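Local coordinates for beta-catenin homolog sys-1 (Caenorhabditis elegans, PDB 3C2G), which acts as a transcription coregulator in the Wnt signalling asymmetry pathway, activating or repressing target genes, and directly binds the TCF transcription factor POP-1, at residues A[222-227]-A[268-273]; A[192-197]-A[264-269]; A[229-234]-A[257-262]. All coordinates share one frame; numbering follows the deposited sequence.

Overall arrangement
All three contacts gather around helix 251-270 of the armadillo domain. Interactions 1 and 3 join it to helix 224-239 at two levels, interaction 1 using its last turn and the residue after it; interaction 3 lies within the loop that interaction 1 closes. Both are buried and have no hydrogen bonds across them; interaction 1 joins leucine and isoleucine side chains, while interaction 3 adds a backbone carbonyl oxygen to a pair of valines. In interaction 2, segment 192-197 of helix 189-198 runs nearly parallel to segment 264-269, and apolar packing gives way to an Arg195-Asp265 salt bridge at the exposed surface. Interactions 2 and 3 also touch, through Phe264 and the selenomethionine Met232.

Interaction 1: residues A[222-227]-A[268-273]; sequences TGLIIK and GLLLHD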
loop_
_atom_site.group_PDB
_atom_site.type_symbol
_atom_site.label_atom_id
_atom_site.label_comp_id
_atom_site.label_asym_id
_atom_site.label_seq_id
_atom_site.Cartn_x
_atom_site.Cartn_y
_atom_site.Cartn_z
ATOM N N THR A 222 -11.780 22.395 -5.628
ATOM C CA THR A 222 -12.442 21.793 -6.789
ATOM C C THR A 222 -11.938 20.374 -7.056
ATOM O O THR A 222 -12.539 19.623 -7.824
ATOM C CB THR A 222 -12.249 22.640 -8.079
ATOM O OG1 THR A 222 -10.853 22.901 -8.284
ATOM C CG2 THR A 222 -13.010 23.961 -7.988
ATOM N N GLY A 223 -10.827 20.018 -6.424
ATOM C CA GLY A 223 -10.215 18.718 -6.641
ATOM C C GLY A 223 -10.632 17.669 -5.635
ATOM O O GLY A 223 -11.326 17.955 -4.650
ATOM N N LEU A 224 -10.169 16.449 -5.872
ATOM C CA LEU A 224 -10.665 15.296 -5.141
ATOM C C LEU A 224 -10.147 15.125 -3.721
ATOM O O LEU A 224 -10.777 14.445 -2.921
ATOM C CB LEU A 224 -10.443 14.009 -5.936
ATOM C CG LEU A 224 -11.423 13.789 -7.083
ATOM C CD1 LEU A 224 -11.424 12.335 -7.431
ATOM C CD2 LEU A 224 -12.822 14.242 -6.715
ATOM N N ILE A 225 -9.008 15.716 -3.395
ATOM C CA ILE A 225 -8.505 15.557 -2.058
ATOM C C ILE A 225 -9.462 16.231 -1.075
ATOM O O ILE A 225 -9.885 15.616 -0.094
ATOM C CB ILE A 225 -7.042 16.041 -1.915
ATOM C CG1 ILE A 225 -6.115 15.105 -2.692
ATOM C CG2 ILE A 225 -6.634 16.086 -0.460
ATOM C CD1 ILE A 225 -4.637 15.396 -2.522
ATOM N N ILE A 226 -9.836 17.472 -1.350
ATOM C CA ILE A 226 -10.747 18.191 -0.456
ATOM C C ILE A 226 -12.136 17.531 -0.445
ATOM O O ILE A 226 -12.781 17.402 0.612
ATOM C CB ILE A 226 -10.826 19.694 -0.843
ATOM C CG1 ILE A 226 -9.440 20.353 -0.725
ATOM C CG2 ILE A 226 -11.868 20.451 -0.012
ATOM C CD1 ILE A 226 -8.866 20.411 0.702
ATOM N N LYS A 227 -12.574 17.092 -1.619
ATOM C CA LYS A 227 -13.897 16.519 -1.778
ATOM C C LYS A 227 -14.008 15.160 -1.106
ATOM O O LYS A 227 -14.936 14.924 -0.320
ATOM C CB LYS A 227 -14.272 16.408 -3.246
ATOM C CG LYS A 227 -14.659 17.720 -3.907
ATOM C CD LYS A 227 -15.279 17.392 -5.264
ATOM C CE LYS A 227 -15.305 18.567 -6.206
ATOM N NZ LYS A 227 -16.351 18.326 -7.233
ATOM N N GLY A 268 -6.242 6.094 -1.927
ATOM C CA GLY A 268 -5.092 5.234 -2.153
ATOM C C GLY A 268 -4.613 5.246 -3.600
ATOM O O GLY A 268 -3.416 5.339 -3.864
ATOM N N LEU A 269 -5.543 5.154 -4.554
ATOM C CA LEU A 269 -5.151 5.169 -5.953
ATOM C C LEU A 269 -4.691 6.522 -6.440
ATOM O O LEU A 269 -3.800 6.599 -7.284
ATOM C CB LEU A 269 -6.264 4.630 -6.841
ATOM C CG LEU A 269 -5.802 3.300 -7.441
ATOM C CD1 LEU A 269 -6.822 2.165 -7.178
ATOM C CD2 LEU A 269 -5.458 3.475 -8.934
ATOM N N LEU A 270 -5.278 7.587 -5.915
ATOM C CA LEU A 270 -4.937 8.915 -6.389
ATOM C C LEU A 270 -3.558 9.361 -5.927
ATOM O O LEU A 270 -2.824 9.997 -6.676
ATOM C CB LEU A 270 -5.970 9.928 -5.920
ATOM C CG LEU A 270 -7.273 9.987 -6.698
ATOM C CD1 LEU A 270 -8.287 10.774 -5.885
ATOM C CD2 LEU A 270 -7.042 10.623 -8.071
ATOM N N LEU A 271 -3.212 9.029 -4.686
ATOM C CA LEU A 271 -1.998 9.553 -4.072
ATOM C C LEU A 271 -0.760 8.772 -4.509
ATOM O O LEU A 271 -0.161 8.042 -3.725
ATOM C CB LEU A 271 -2.163 9.576 -2.552
ATOM C CG LEU A 271 -3.418 10.314 -2.084
ATOM C CD1 LEU A 271 -3.615 10.070 -0.606
ATOM C CD2 LEU A 271 -3.414 11.821 -2.422
ATOM N N HIS A 272 -0.397 8.929 -5.776
ATOM C CA HIS A 272 0.624 8.096 -6.407
ATOM C C HIS A 272 2.074 8.444 -6.027
ATOM O O HIS A 272 2.957 7.583 -6.073
ATOM C CB HIS A 272 0.441 8.111 -7.928
ATOM C CG HIS A 272 0.479 9.481 -8.533
ATOM N ND1 HIS A 272 1.556 9.942 -9.261
ATOM C CD2 HIS A 272 -0.425 10.491 -8.520
ATOM C CE1 HIS A 272 1.308 11.175 -9.675
ATOM N NE2 HIS A 272 0.117 11.534 -9.234
ATOM N N ASP A 273 2.320 9.695 -5.647
ATOM C CA ASP A 273 3.678 10.153 -5.377
ATOM C C ASP A 273 3.764 11.098 -4.185
ATOM O O ASP A 273 2.752 11.387 -3.536
ATOM C CB ASP A 273 4.272 10.824 -6.625
ATOM C CG ASP A 273 3.526 12.091 -7.039
ATOM O OD1 ASP A 273 2.816 12.703 -6.212
ATOM O OD2 ASP A 273 3.666 12.489 -8.208
#
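Leu224 lays its CD1 methyl against CD1 of Leu270, at 3.8 Å, and its CB lies almost as near, 3.9 Å from the same Leu270 methyl. A single branch of Leu270 therefore meets both the root and one tip of Leu224, and the two side chains cross at about a right angle. A second pair lies beside the first: Ile225 CD1 touches Leu271 CD2 at 3.8 Å. The CA-CB bond of Ile225 does not aim at its partner. It is the extended outer arm, with chi2 at -174°, that carries the terminal methyl across to the leucine.

The contact joins the start of one helix to the end of another. Gly223 is the N-cap residue of helix 224-239, and Leu224 and Ile225 lie in the first turn after it. On the other side, Leu270 closes helix 251-270, and Leu271 leaves helical geometry as the centre of an inverse gamma turn, in which His272 N bonds to Leu270 O at 2.8 Å. Two successive leucines, one helical and one in the turn, thus face two successive residues of the opposing helix. Asp273 then caps the next helix through a bond from OD1 to the backbone N of Ala276.

Helix 202-210 adds Phe208 against Leu224 and Ile209 against Ile225, while Phe280 of helix 274-282 touches both Ile225 and Leu271. Across the two segments only methyl and methylene groups meet, with neither a hydrogen bond nor a charge pair, so the contact relies on shape and on the exclusion of water by four buried side chains.

Interaction 2: residues A[192-197]-A[264-269]; sequences IIFRFI and FDLLGL
Arg195 reaches from helix 189-198 to helix 251-270, two helices of the armadillo domain; the axes of segments 192-197 and 264-269 approach to 10.5 Å and lie 13° from parallel. Its CG stands anti to the backbone N (chi1 -179°), and the chain stays extended to NE, which carries the guanidinium out toward the exposed side of the contact. There NH1 forms a salt bridge with Asp265 OD2 at 2.6 Å. The carboxylate comes in at the guanidinium edge, its plane tilted just 17° from that of the arginine, but the grip is lopsided: OD1 is 3.4 Å from NH1. Over one face of the guanidinium sits Leu269 CD1, 3.4 Å from NH1, so the guanidinium has the carboxylate at its edge and a leucine methyl over one face.

Beneath this exposed pair the contact turns apolar. Leu266 is buried, as is Phe194, whose ring packs edge-to-face with Phe208 and touches Leu173 and Ser174 of helix 167-174. The leucine straddles the base of the phenylalanine rather than its ring centre, with both CD1 and CD2 lying 4.1 Å from Phe194 CB.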
loop_
_atom_site.group_PDB
_atom_site.type_symbol
_atom_site.label_atom_id
_atom_site.label_comp_id
_atom_site.label_asym_id
_atom_site.label_seq_id
_atom_site.Cartn_x
_atom_site.Cartn_y
_atom_site.Cartn_z
ATOM N N ILE A 192 -16.510 2.632 -8.882
ATOM C CA ILE A 192 -16.071 1.703 -9.932
ATOM C C ILE A 192 -15.572 2.446 -11.172
ATOM O O ILE A 192 -14.507 2.134 -11.689
ATOM C CB ILE A 192 -17.196 0.713 -10.303
ATOM C CG1 ILE A 192 -17.636 -0.093 -9.066
ATOM C CG2 ILE A 192 -16.759 -0.213 -11.427
ATOM C CD1 ILE A 192 -16.507 -0.886 -8.368
ATOM N N ILE A 193 -16.318 3.461 -11.598
ATOM C CA ILE A 193 -15.990 4.243 -12.782
ATOM C C ILE A 193 -14.733 5.103 -12.594
ATOM O O ILE A 193 -13.853 5.107 -13.452
ATOM C CB ILE A 193 -17.191 5.123 -13.223
ATOM C CG1 ILE A 193 -18.387 4.240 -13.580
ATOM C CG2 ILE A 193 -16.807 6.006 -14.397
ATOM C CD1 ILE A 193 -19.718 4.915 -13.446
ATOM N N PHE A 194 -14.657 5.839 -11.487
ATOM C CA PHE A 194 -13.437 6.565 -11.125
ATOM C C PHE A 194 -12.228 5.636 -11.097
ATOM O O PHE A 194 -11.210 5.918 -11.714
ATOM C CB PHE A 194 -13.582 7.280 -9.784
ATOM C CG PHE A 194 -14.080 8.684 -9.905
ATOM C CD1 PHE A 194 -13.376 9.621 -10.660
ATOM C CD2 PHE A 194 -15.241 9.078 -9.267
ATOM C CE1 PHE A 194 -13.830 10.932 -10.794
ATOM C CE2 PHE A 194 -15.706 10.389 -9.390
ATOM C CZ PHE A 194 -14.996 11.317 -10.158
ATOM N N ARG A 195 -12.357 4.508 -10.424
ATOM C CA ARG A 195 -11.265 3.558 -10.383
ATOM C C ARG A 195 -10.834 3.188 -11.795
ATOM O O ARG A 195 -9.643 3.118 -12.089
ATOM C CB ARG A 195 -11.675 2.313 -9.602
ATOM C CG ARG A 195 -10.582 1.265 -9.479
ATOM C CD ARG A 195 -11.063 0.056 -8.685
ATOM N NE ARG A 195 -9.989 -0.908 -8.473
ATOM C CZ ARG A 195 -9.184 -0.912 -7.415
ATOM N NH1 ARG A 195 -9.329 0.001 -6.461
ATOM N NH2 ARG A 195 -8.232 -1.831 -7.309
ATOM N N PHE A 196 -11.816 2.981 -12.669
ATOM C CA PHE A 196 -11.595 2.467 -14.002
ATOM C C PHE A 196 -10.893 3.465 -14.926
ATOM O O PHE A 196 -9.984 3.085 -15.652
ATOM C CB PHE A 196 -12.941 1.996 -14.588
ATOM C CG PHE A 196 -12.855 1.477 -16.000
ATOM C CD1 PHE A 196 -12.293 0.230 -16.270
ATOM C CD2 PHE A 196 -13.350 2.237 -17.059
ATOM C CE1 PHE A 196 -12.208 -0.252 -17.578
ATOM C CE2 PHE A 196 -13.286 1.759 -18.373
ATOM C CZ PHE A 196 -12.708 0.510 -18.631
ATOM N N ILE A 197 -11.301 4.727 -14.899
ATOM C CA ILE A 197 -10.710 5.725 -15.785
ATOM C C ILE A 197 -9.356 6.226 -15.279
ATOM O O ILE A 197 -8.535 6.726 -16.051
ATOM C CB ILE A 197 -11.655 6.941 -16.046
ATOM C CG1 ILE A 197 -11.921 7.722 -14.762
ATOM C CG2 ILE A 197 -12.967 6.501 -16.707
ATOM C CD1 ILE A 197 -12.716 8.992 -14.978
ATOM N N PHE A 264 -11.500 5.572 0.991
ATOM C CA PHE A 264 -10.133 5.226 1.354
ATOM C C PHE A 264 -9.427 4.583 0.161
ATOM O O PHE A 264 -8.301 4.950 -0.170
ATOM C CB PHE A 264 -10.072 4.271 2.569
ATOM C CG PHE A 264 -10.413 4.911 3.909
ATOM C CD1 PHE A 264 -10.148 6.249 4.167
ATOM C CD2 PHE A 264 -10.972 4.133 4.931
ATOM C CE1 PHE A 264 -10.443 6.809 5.420
ATOM C CE2 PHE A 264 -11.270 4.681 6.186
ATOM C CZ PHE A 264 -11.005 6.019 6.431
ATOM N N ASP A 265 -10.085 3.622 -0.476
ATOM C CA ASP A 265 -9.527 2.924 -1.639
ATOM C C ASP A 265 -9.211 3.883 -2.793
ATOM O O ASP A 265 -8.152 3.789 -3.396
ATOM C CB ASP A 265 -10.482 1.819 -2.107
ATOM C CG ASP A 265 -9.925 1.010 -3.285
ATOM O OD1 ASP A 265 -8.824 0.420 -3.158
ATOM O OD2 ASP A 265 -10.590 0.965 -4.346
ATOM N N LEU A 266 -10.119 4.816 -3.083
ATOM C CA LEU A 266 -9.908 5.778 -4.168
ATOM C C LEU A 266 -8.734 6.747 -3.870
ATOM O O LEU A 266 -7.834 6.921 -4.711
ATOM C CB LEU A 266 -11.203 6.522 -4.507
ATOM C CG LEU A 266 -11.193 7.491 -5.691
ATOM C CD1 LEU A 266 -10.642 6.859 -6.977
ATOM C CD2 LEU A 266 -12.586 8.094 -5.935
ATOM N N LEU A 267 -8.722 7.344 -2.679
ATOM C CA LEU A 267 -7.561 8.133 -2.229
ATOM C C LEU A 267 -6.236 7.363 -2.319
ATOM O O LEU A 267 -5.234 7.910 -2.761
ATOM C CB LEU A 267 -7.769 8.622 -0.807
ATOM C CG LEU A 267 -8.808 9.718 -0.706
ATOM C CD1 LEU A 267 -9.307 9.787 0.711
ATOM C CD2 LEU A 267 -8.235 11.031 -1.205
ATOM N N GLY A 268 -6.242 6.094 -1.927
ATOM C CA GLY A 268 -5.092 5.234 -2.153
ATOM C C GLY A 268 -4.613 5.246 -3.600
ATOM O O GLY A 268 -3.416 5.339 -3.864
ATOM N N LEU A 269 -5.543 5.154 -4.554
ATOM C CA LEU A 269 -5.151 5.169 -5.953
ATOM C C LEU A 269 -4.691 6.522 -6.440
ATOM O O LEU A 269 -3.800 6.599 -7.284
ATOM C CB LEU A 269 -6.264 4.630 -6.841
ATOM C CG LEU A 269 -5.802 3.300 -7.441
ATOM C CD1 LEU A 269 -6.822 2.165 -7.178
ATOM C CD2 LEU A 269 -5.458 3.475 -8.934
#

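Interaction 3: residues A[229-234]-A[257-262]; sequences NAVMIG and IQVIIR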
loop_
_atom_site.group_PDB
_atom_site.type_symbol
_atom_site.label_atom_id
_atom_site.label_comp_id
_atom_site.label_asym_id
_atom_site.label_seq_id
_atom_site.Cartn_x
_atom_site.Cartn_y
_atom_site.Cartn_z
ATOM N N ASN A 229 -12.169 13.965 1.258
ATOM C CA ASN A 229 -12.076 14.184 2.695
ATOM C C ASN A 229 -13.393 14.592 3.322
ATOM O O ASN A 229 -13.731 14.113 4.392
ATOM C CB ASN A 229 -11.002 15.221 3.060
ATOM C CG ASN A 229 -9.588 14.640 3.047
ATOM O OD1 ASN A 229 -9.396 13.426 2.955
ATOM N ND2 ASN A 229 -8.589 15.514 3.132
ATOM N N ALA A 230 -14.135 15.482 2.670
ATOM C CA ALA A 230 -15.395 15.953 3.246
ATOM C C ALA A 230 -16.465 14.850 3.197
ATOM O O ALA A 230 -17.330 14.787 4.063
ATOM C CB ALA A 230 -15.861 17.215 2.579
ATOM N N VAL A 231 -16.349 13.962 2.215
ATOM C CA VAL A 231 -17.229 12.811 2.083
ATOM C C VAL A 231 -16.956 11.768 3.182
ATOM O O VAL A 231 -17.894 11.253 3.799
ATOM C CB VAL A 231 -17.133 12.178 0.647
ATOM C CG1 VAL A 231 -17.852 10.848 0.574
ATOM C CG2 VAL A 231 -17.671 13.139 -0.411
HETATM N N MSE A 232 -15.682 11.450 3.399
HETATM C CA MSE A 232 -15.242 10.639 4.542
HETATM C C MSE A 232 -15.894 11.139 5.835
HETATM O O MSE A 232 -16.491 10.376 6.587
HETATM C CB MSE A 232 -13.742 10.806 4.716
HETATM C CG MSE A 232 -12.820 9.656 4.362
HETATM SE SE MSE A 232 -11.057 10.184 5.156
HETATM C CE MSE A 232 -11.738 10.706 6.890
ATOM N N ILE A 233 -15.772 12.440 6.068
ATOM C CA ILE A 233 -16.145 13.051 7.323
ATOM C C ILE A 233 -17.649 13.202 7.477
ATOM O O ILE A 233 -18.187 12.922 8.543
ATOM C CB ILE A 233 -15.409 14.398 7.528
ATOM C CG1 ILE A 233 -13.920 14.132 7.737
ATOM C CG2 ILE A 233 -15.982 15.180 8.711
ATOM C CD1 ILE A 233 -13.603 13.284 8.980
ATOM N N GLY A 234 -18.307 13.667 6.424
ATOM C CA GLY A 234 -19.755 13.655 6.341
ATOM C C GLY A 234 -20.364 12.292 6.629
ATOM O O GLY A 234 -21.336 12.197 7.367
ATOM N N ILE A 257 -20.755 2.995 5.567
ATOM C CA ILE A 257 -19.482 2.378 5.894
ATOM C C ILE A 257 -18.759 2.088 4.602
ATOM O O ILE A 257 -17.569 2.400 4.443
ATOM C CB ILE A 257 -19.665 1.083 6.720
ATOM C CG1 ILE A 257 -19.959 1.433 8.188
ATOM C CG2 ILE A 257 -18.423 0.165 6.622
ATOM C CD1 ILE A 257 -20.440 0.249 9.025
ATOM N N GLN A 258 -19.503 1.502 3.669
ATOM C CA GLN A 258 -18.981 1.138 2.351
ATOM C C GLN A 258 -18.537 2.389 1.583
ATOM O O GLN A 258 -17.513 2.364 0.911
ATOM C CB GLN A 258 -20.021 0.314 1.580
ATOM C CG GLN A 258 -19.453 -0.863 0.761
ATOM C CD GLN A 258 -18.663 -1.906 1.587
ATOM O OE1 GLN A 258 -19.034 -2.262 2.718
ATOM N NE2 GLN A 258 -17.571 -2.406 1.005
ATOM N N VAL A 259 -19.283 3.481 1.703
ATOM C CA VAL A 259 -18.868 4.747 1.115
ATOM C C VAL A 259 -17.500 5.211 1.666
ATOM O O VAL A 259 -16.650 5.693 0.917
ATOM C CB VAL A 259 -19.920 5.854 1.331
ATOM C CG1 VAL A 259 -19.306 7.243 1.082
ATOM C CG2 VAL A 259 -21.116 5.639 0.426
ATOM N N ILE A 260 -17.288 5.048 2.971
ATOM C CA ILE A 260 -16.019 5.424 3.594
ATOM C C ILE A 260 -14.856 4.540 3.101
ATOM O O ILE A 260 -13.760 5.030 2.814
ATOM C CB ILE A 260 -16.135 5.356 5.128
ATOM C CG1 ILE A 260 -17.029 6.475 5.638
ATOM C CG2 ILE A 260 -14.751 5.375 5.797
ATOM C CD1 ILE A 260 -17.673 6.139 6.960
ATOM N N ILE A 261 -15.104 3.242 3.020
ATOM C CA ILE A 261 -14.108 2.283 2.569
ATOM C C ILE A 261 -13.689 2.520 1.117
ATOM O O ILE A 261 -12.507 2.499 0.797
ATOM C CB ILE A 261 -14.591 0.828 2.791
ATOM C CG1 ILE A 261 -14.674 0.539 4.300
ATOM C CG2 ILE A 261 -13.683 -0.159 2.080
ATOM C CD1 ILE A 261 -15.261 -0.810 4.687
ATOM N N ARG A 262 -14.646 2.774 0.244
ATOM C CA ARG A 262 -14.318 3.062 -1.143
ATOM C C ARG A 262 -13.640 4.426 -1.310
ATOM O O ARG A 262 -12.870 4.630 -2.245
ATOM C CB ARG A 262 -15.565 2.948 -2.032
ATOM C CG ARG A 262 -16.095 1.502 -2.191
ATOM C CD ARG A 262 -17.368 1.507 -3.052
ATOM N NE ARG A 262 -18.028 0.204 -3.157
ATOM C CZ ARG A 262 -18.092 -0.528 -4.269
ATOM N NH1 ARG A 262 -17.534 -0.096 -5.398
ATOM N NH2 ARG A 262 -18.724 -1.696 -4.252
#
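The peptide group of Met232 presents its carbonyl oxygen to Ile260, whose CG1 lies 4.1 Å from Met232 O; it is the one flat group that meets the other segment, since no ring, amide side chain or guanidinium takes part. The approach is of a methylene to an oxygen and amounts to van der Waals contact. It reflects how closely the two backbones pass here, with the CA atoms of Met232 and Ile260 only 5.4 Å apart. Ile260 CG1 points anti to its own carbonyl carbon, chi1 -70°, which sets this methylene toward the opposing helix.

One residue earlier on each segment, Val231 and Val259 meet through matching branches. Their CG1 methyls are 3.9 Å apart, and the side chains cross at about a right angle. In both valines CG1 stands opposite the backbone N (chi1 170° in Val231 and 163° in Val259), so the same branch does the touching from either helix. The nearest approach of Met232, present as selenomethionine, is through its carbonyl oxygen, its side chain staying farther off and packing instead against Phe264, one turn further along helix 251-270.

The helices run in roughly opposite directions and are successive in the chain, forming a hairpin of the all-helical armadillo domain. Helix 285-292 packs against Met232 and Ile260, through Val292 on both and Ala288 on Met232. Ile186, from a loop, lies against Val231, and Ser235 extends the contact along helix 224-239 by touching both Val259 and Ile260.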